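Local coordinates for peptidoglycan synthetase penicillin-binding protein 3 (Bifidobacterium adolescentis, PDB 4YE5), which probably binds penicillin and, as a member of the transpeptidase family, is thought to cross-link peptidoglycan, at residues A88-M101 against L106-K120. Residues are numbered along the deposited sequence; the frame is centred on the assembly and turned at random.
Sequences AAAVARLLAPVLGM and LGAKLSISGQYVVLK
Leu106 plugs into helix 87-99 as a knob into a hole formed by Ala92, Leu95, Ala96 and Leu99. Its CD1 presses on the helix backbone, 3.6 Å from Ala96 CA, while CD2 meets the selenomethionine methyl, Met101 CE, at 3.7 Å. Bent at chi3 (64°), Met101 also lays SE 3.3 Å from Leu119 O, a close approach. Just past helix 103-109, Leu110 CD1 lies 3.6 Å from Val91 CG1, the two side chains crossing nearly perpendicularly. Small residues let the helices close up: Ala92 CB comes within 3.4 Å of Gly107 N. Leu119 extends the apolar layer from the strand, its CD1 3.7 Å from Leu95 CD1.

The one direct hydrogen bond between the segments is at the C-terminal end of helix 87-99. The extended Lys120 runs past Leu99 in the opposite direction and donates to Leu99 O (2.9 Å); NZ stands 25° off the carbonyl plane. A water accepts from NZ and donates to Gly100 O. Ser111 OG donates to Gly107 O and lies 3.5 Å from Ala88 CB, where Leu110 CB also packs.

The chemistry is thus mainly apolar, joining two helices to an edge strand, with an ammonium that probably complements the negative end of the helix dipole.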
loop_
_atom_site.group_PDB
_atom_site.type_symbol
_atom_site.label_atom_id
_atom_site.label_comp_id
_atom_site.label_asym_id
_atom_site.label_seq_id
_atom_site.Cartn_x
_atom_site.Cartn_y
_atom_site.Cartn_z
ATOM N N ALA A 88 -2.900 -10.547 51.042
ATOM C CA ALA A 88 -3.886 -10.803 49.980
ATOM C C ALA A 88 -5.251 -10.297 50.378
ATOM O O ALA A 88 -5.987 -9.730 49.556
ATOM C CB ALA A 88 -3.971 -12.294 49.658
ATOM N N ALA A 89 -5.581 -10.506 51.648
ATOM C CA ALA A 89 -6.865 -10.082 52.172
ATOM C C ALA A 89 -7.007 -8.567 52.022
ATOM O O ALA A 89 -8.049 -8.087 51.597
ATOM C CB ALA A 89 -7.027 -10.515 53.619
ATOM N N ALA A 90 -5.955 -7.815 52.344
ATOM C CA ALA A 90 -6.017 -6.355 52.226
ATOM C C ALA A 90 -6.129 -5.890 50.771
ATOM O O ALA A 90 -6.940 -5.011 50.450
ATOM C CB ALA A 90 -4.801 -5.704 52.911
ATOM N N VAL A 91 -5.326 -6.480 49.888
ATOM C CA VAL A 91 -5.383 -6.124 48.481
ATOM C C VAL A 91 -6.766 -6.436 47.923
ATOM O O VAL A 91 -7.334 -5.640 47.159
ATOM C CB VAL A 91 -4.309 -6.860 47.625
ATOM C CG1 VAL A 91 -4.420 -6.445 46.134
ATOM C CG2 VAL A 91 -2.900 -6.586 48.159
ATOM N N ALA A 92 -7.312 -7.589 48.308
ATOM C CA ALA A 92 -8.613 -8.015 47.790
ATOM C C ALA A 92 -9.722 -7.043 48.201
ATOM O O ALA A 92 -10.567 -6.687 47.390
ATOM C CB ALA A 92 -8.952 -9.463 48.240
ATOM N N ARG A 93 -9.696 -6.606 49.459
ATOM C CA ARG A 93 -10.697 -5.666 49.975
ATOM C C ARG A 93 -10.661 -4.331 49.253
ATOM O O ARG A 93 -11.699 -3.720 48.985
ATOM C CB ARG A 93 -10.482 -5.417 51.465
ATOM C CG ARG A 93 -11.334 -6.274 52.336
ATOM C CD ARG A 93 -11.055 -6.034 53.799
ATOM N NE ARG A 93 -11.679 -7.080 54.599
ATOM C CZ ARG A 93 -11.651 -7.128 55.924
ATOM N NH1 ARG A 93 -11.022 -6.186 56.633
ATOM N NH2 ARG A 93 -12.258 -8.120 56.539
ATOM N N LEU A 94 -9.456 -3.859 48.966
ATOM C CA LEU A 94 -9.295 -2.606 48.242
ATOM C C LEU A 94 -9.811 -2.744 46.815
ATOM O O LEU A 94 -10.472 -1.850 46.284
ATOM C CB LEU A 94 -7.821 -2.166 48.265
ATOM C CG LEU A 94 -7.299 -1.654 49.608
ATOM C CD1 LEU A 94 -5.771 -1.628 49.645
ATOM C CD2 LEU A 94 -7.870 -0.252 49.915
ATOM N N LEU A 95 -9.524 -3.881 46.198
ATOM C CA LEU A 95 -9.819 -4.084 44.782
ATOM C C LEU A 95 -11.276 -4.409 44.517
ATOM O O LEU A 95 -11.813 -4.041 43.469
ATOM C CB LEU A 95 -9.012 -5.257 44.229
ATOM C CG LEU A 95 -7.592 -5.037 43.760
ATOM C CD1 LEU A 95 -7.010 -6.381 43.308
ATOM C CD2 LEU A 95 -7.622 -4.040 42.630
ATOM N N ALA A 96 -11.883 -5.153 45.435
ATOM C CA ALA A 96 -13.218 -5.726 45.208
ATOM C C ALA A 96 -14.282 -4.745 44.680
ATOM O O ALA A 96 -14.908 -5.020 43.648
ATOM C CB ALA A 96 -13.712 -6.481 46.463
ATOM N N PRO A 97 -14.478 -3.593 45.354
ATOM C CA PRO A 97 -15.499 -2.665 44.836
ATOM C C PRO A 97 -15.140 -2.027 43.502
ATOM O O PRO A 97 -16.030 -1.628 42.747
ATOM C CB PRO A 97 -15.573 -1.581 45.919
ATOM C CG PRO A 97 -14.284 -1.668 46.645
ATOM C CD PRO A 97 -13.905 -3.114 46.628
ATOM N N VAL A 98 -13.851 -1.912 43.209
ATOM C CA VAL A 98 -13.459 -1.293 41.952
ATOM C C VAL A 98 -13.692 -2.239 40.787
ATOM O O VAL A 98 -14.157 -1.829 39.724
ATOM C CB VAL A 98 -11.975 -0.832 41.987
ATOM C CG1 VAL A 98 -11.630 -0.100 40.717
ATOM C CG2 VAL A 98 -11.731 0.066 43.213
ATOM N N LEU A 99 -13.375 -3.513 40.988
ATOM C CA LEU A 99 -13.526 -4.511 39.928
ATOM C C LEU A 99 -14.938 -5.123 39.888
ATOM O O LEU A 99 -15.267 -5.875 38.971
ATOM C CB LEU A 99 -12.476 -5.620 40.081
ATOM C CG LEU A 99 -11.006 -5.232 39.849
ATOM C CD1 LEU A 99 -10.082 -6.367 40.263
ATOM C CD2 LEU A 99 -10.740 -4.837 38.395
ATOM N N GLY A 100 -15.763 -4.783 40.873
ATOM C CA GLY A 100 -17.086 -5.375 41.001
ATOM C C GLY A 100 -16.987 -6.873 41.193
ATOM O O GLY A 100 -17.711 -7.641 40.573
HETATM N N MSE A 101 -16.063 -7.293 42.046
HETATM C CA MSE A 101 -15.840 -8.714 42.266
HETATM C C MSE A 101 -15.903 -9.028 43.745
HETATM O O MSE A 101 -15.866 -8.124 44.592
HETATM C CB MSE A 101 -14.480 -9.140 41.701
HETATM C CG MSE A 101 -14.417 -9.139 40.170
HETATM SE SE MSE A 101 -12.647 -9.640 39.493
HETATM C CE MSE A 101 -12.585 -11.468 40.163
ATOM N N LEU A 106 -11.111 -12.799 45.110
ATOM C CA LEU A 106 -9.878 -12.082 44.816
ATOM C C LEU A 106 -8.774 -12.506 45.791
ATOM O O LEU A 106 -7.628 -12.709 45.401
ATOM C CB LEU A 106 -10.098 -10.568 44.897
ATOM C CG LEU A 106 -10.859 -9.914 43.748
ATOM C CD1 LEU A 106 -11.120 -8.447 44.052
ATOM C CD2 LEU A 106 -10.067 -10.058 42.461
ATOM N N GLY A 107 -9.132 -12.634 47.059
ATOM C CA GLY A 107 -8.174 -13.023 48.080
ATOM C C GLY A 107 -7.563 -14.385 47.810
ATOM O O GLY A 107 -6.376 -14.613 48.080
ATOM N N ALA A 108 -8.380 -15.294 47.282
ATOM C CA ALA A 108 -7.921 -16.633 46.925
ATOM C C ALA A 108 -6.970 -16.599 45.729
ATOM O O ALA A 108 -5.937 -17.274 45.721
ATOM C CB ALA A 108 -9.121 -17.557 46.641
ATOM N N LYS A 109 -7.315 -15.824 44.709
ATOM C CA LYS A 109 -6.419 -15.685 43.570
ATOM C C LYS A 109 -5.065 -15.090 43.973
ATOM O O LYS A 109 -4.026 -15.413 43.374
ATOM C CB LYS A 109 -7.054 -14.839 42.471
ATOM C CG LYS A 109 -8.149 -15.541 41.705
ATOM C CD LYS A 109 -8.740 -14.617 40.663
ATOM C CE LYS A 109 -9.816 -15.319 39.857
ATOM N NZ LYS A 109 -10.503 -14.364 38.954
ATOM N N LEU A 110 -5.070 -14.226 44.985
ATOM C CA LEU A 110 -3.835 -13.546 45.386
ATOM C C LEU A 110 -3.070 -14.346 46.438
ATOM O O LEU A 110 -1.976 -13.959 46.867
ATOM C CB LEU A 110 -4.152 -12.135 45.898
ATOM C CG LEU A 110 -4.604 -11.157 44.804
ATOM C CD1 LEU A 110 -5.182 -9.884 45.419
ATOM C CD2 LEU A 110 -3.445 -10.828 43.863
ATOM N N SER A 111 -3.660 -15.461 46.853
ATOM C CA SER A 111 -3.069 -16.306 47.880
ATOM C C SER A 111 -2.335 -17.500 47.276
ATOM O O SER A 111 -1.816 -18.344 48.007
ATOM C CB SER A 111 -4.138 -16.787 48.856
ATOM O OG SER A 111 -4.480 -15.769 49.784
ATOM N N ILE A 112 -2.287 -17.569 45.948
ATOM C CA ILE A 112 -1.516 -18.619 45.279
ATOM C C ILE A 112 -0.024 -18.291 45.246
ATOM O O ILE A 112 0.419 -17.271 45.775
ATOM C CB ILE A 112 -1.987 -18.874 43.841
ATOM C CG1 ILE A 112 -1.585 -17.712 42.927
ATOM C CG2 ILE A 112 -3.489 -19.123 43.798
ATOM C CD1 ILE A 112 -1.805 -18.003 41.458
ATOM N N SER A 113 0.750 -19.168 44.619
ATOM C CA SER A 113 2.187 -18.981 44.541
ATOM C C SER A 113 2.543 -18.326 43.217
ATOM O O SER A 113 1.795 -18.416 42.244
ATOM C CB SER A 113 2.909 -20.327 44.671
ATOM O OG SER A 113 2.673 -21.127 43.521
ATOM N N GLY A 114 3.691 -17.669 43.170
ATOM C CA GLY A 114 4.128 -17.048 41.935
ATOM C C GLY A 114 3.959 -15.540 41.948
ATOM O O GLY A 114 3.527 -14.951 42.939
ATOM N N GLN A 115 4.289 -14.919 40.825
ATOM C CA GLN A 115 4.293 -13.472 40.724
ATOM C C GLN A 115 3.254 -12.991 39.736
ATOM O O GLN A 115 3.273 -11.835 39.329
ATOM C CB GLN A 115 5.675 -12.987 40.289
ATOM C CG GLN A 115 6.783 -13.375 41.253
ATOM C CD GLN A 115 7.909 -12.366 41.270
ATOM O OE1 GLN A 115 7.990 -11.524 42.168
ATOM N NE2 GLN A 115 8.780 -12.433 40.269
ATOM N N TYR A 116 2.341 -13.878 39.349
ATOM C CA TYR A 116 1.415 -13.571 38.265
ATOM C C TYR A 116 0.057 -14.260 38.417
ATOM O O TYR A 116 -0.015 -15.463 38.673
ATOM C CB TYR A 116 2.045 -13.974 36.937
ATOM C CG TYR A 116 1.174 -13.707 35.733
ATOM C CD1 TYR A 116 0.264 -14.660 35.279
ATOM C CD2 TYR A 116 1.270 -12.517 35.045
ATOM C CE1 TYR A 116 -0.532 -14.421 34.174
ATOM C CE2 TYR A 116 0.476 -12.267 33.929
ATOM C CZ TYR A 116 -0.422 -13.223 33.507
ATOM O OH TYR A 116 -1.207 -12.975 32.406
ATOM N N VAL A 117 -1.015 -13.488 38.254
ATOM C CA VAL A 117 -2.376 -14.033 38.225
ATOM C C VAL A 117 -3.303 -13.032 37.530
ATOM O O VAL A 117 -3.221 -11.833 37.774
ATOM C CB VAL A 117 -2.904 -14.434 39.646
ATOM C CG1 VAL A 117 -3.193 -13.210 40.527
ATOM C CG2 VAL A 117 -4.155 -15.298 39.537
ATOM N N VAL A 118 -4.151 -13.513 36.624
ATOM C CA VAL A 118 -5.155 -12.646 36.017
ATOM C C VAL A 118 -6.270 -12.416 37.019
ATOM O O VAL A 118 -6.785 -13.368 37.605
ATOM C CB VAL A 118 -5.765 -13.250 34.734
ATOM C CG1 VAL A 118 -6.902 -12.363 34.234
ATOM C CG2 VAL A 118 -4.707 -13.402 33.675
ATOM N N LEU A 119 -6.634 -11.155 37.236
ATOM C CA LEU A 119 -7.704 -10.836 38.177
ATOM C C LEU A 119 -8.988 -10.529 37.428
ATOM O O LEU A 119 -10.079 -10.886 37.876
ATOM C CB LEU A 119 -7.325 -9.648 39.060
ATOM C CG LEU A 119 -6.100 -9.860 39.947
ATOM C CD1 LEU A 119 -5.722 -8.543 40.625
ATOM C CD2 LEU A 119 -6.367 -10.958 40.973
ATOM N N LYS A 120 -8.854 -9.844 36.297
ATOM C CA LYS A 120 -10.004 -9.537 35.453
ATOM C C LYS A 120 -9.575 -9.145 34.049
ATOM O O LYS A 120 -8.614 -8.389 33.873
ATOM C CB LYS A 120 -10.859 -8.427 36.063
ATOM C CG LYS A 120 -12.232 -8.324 35.421
ATOM C CD LYS A 120 -13.112 -7.313 36.115
ATOM C CE LYS A 120 -14.473 -7.244 35.425
ATOM N NZ LYS A 120 -15.384 -6.274 36.088
HETATM O O HOH W 1 -16.783 -8.389 37.693
#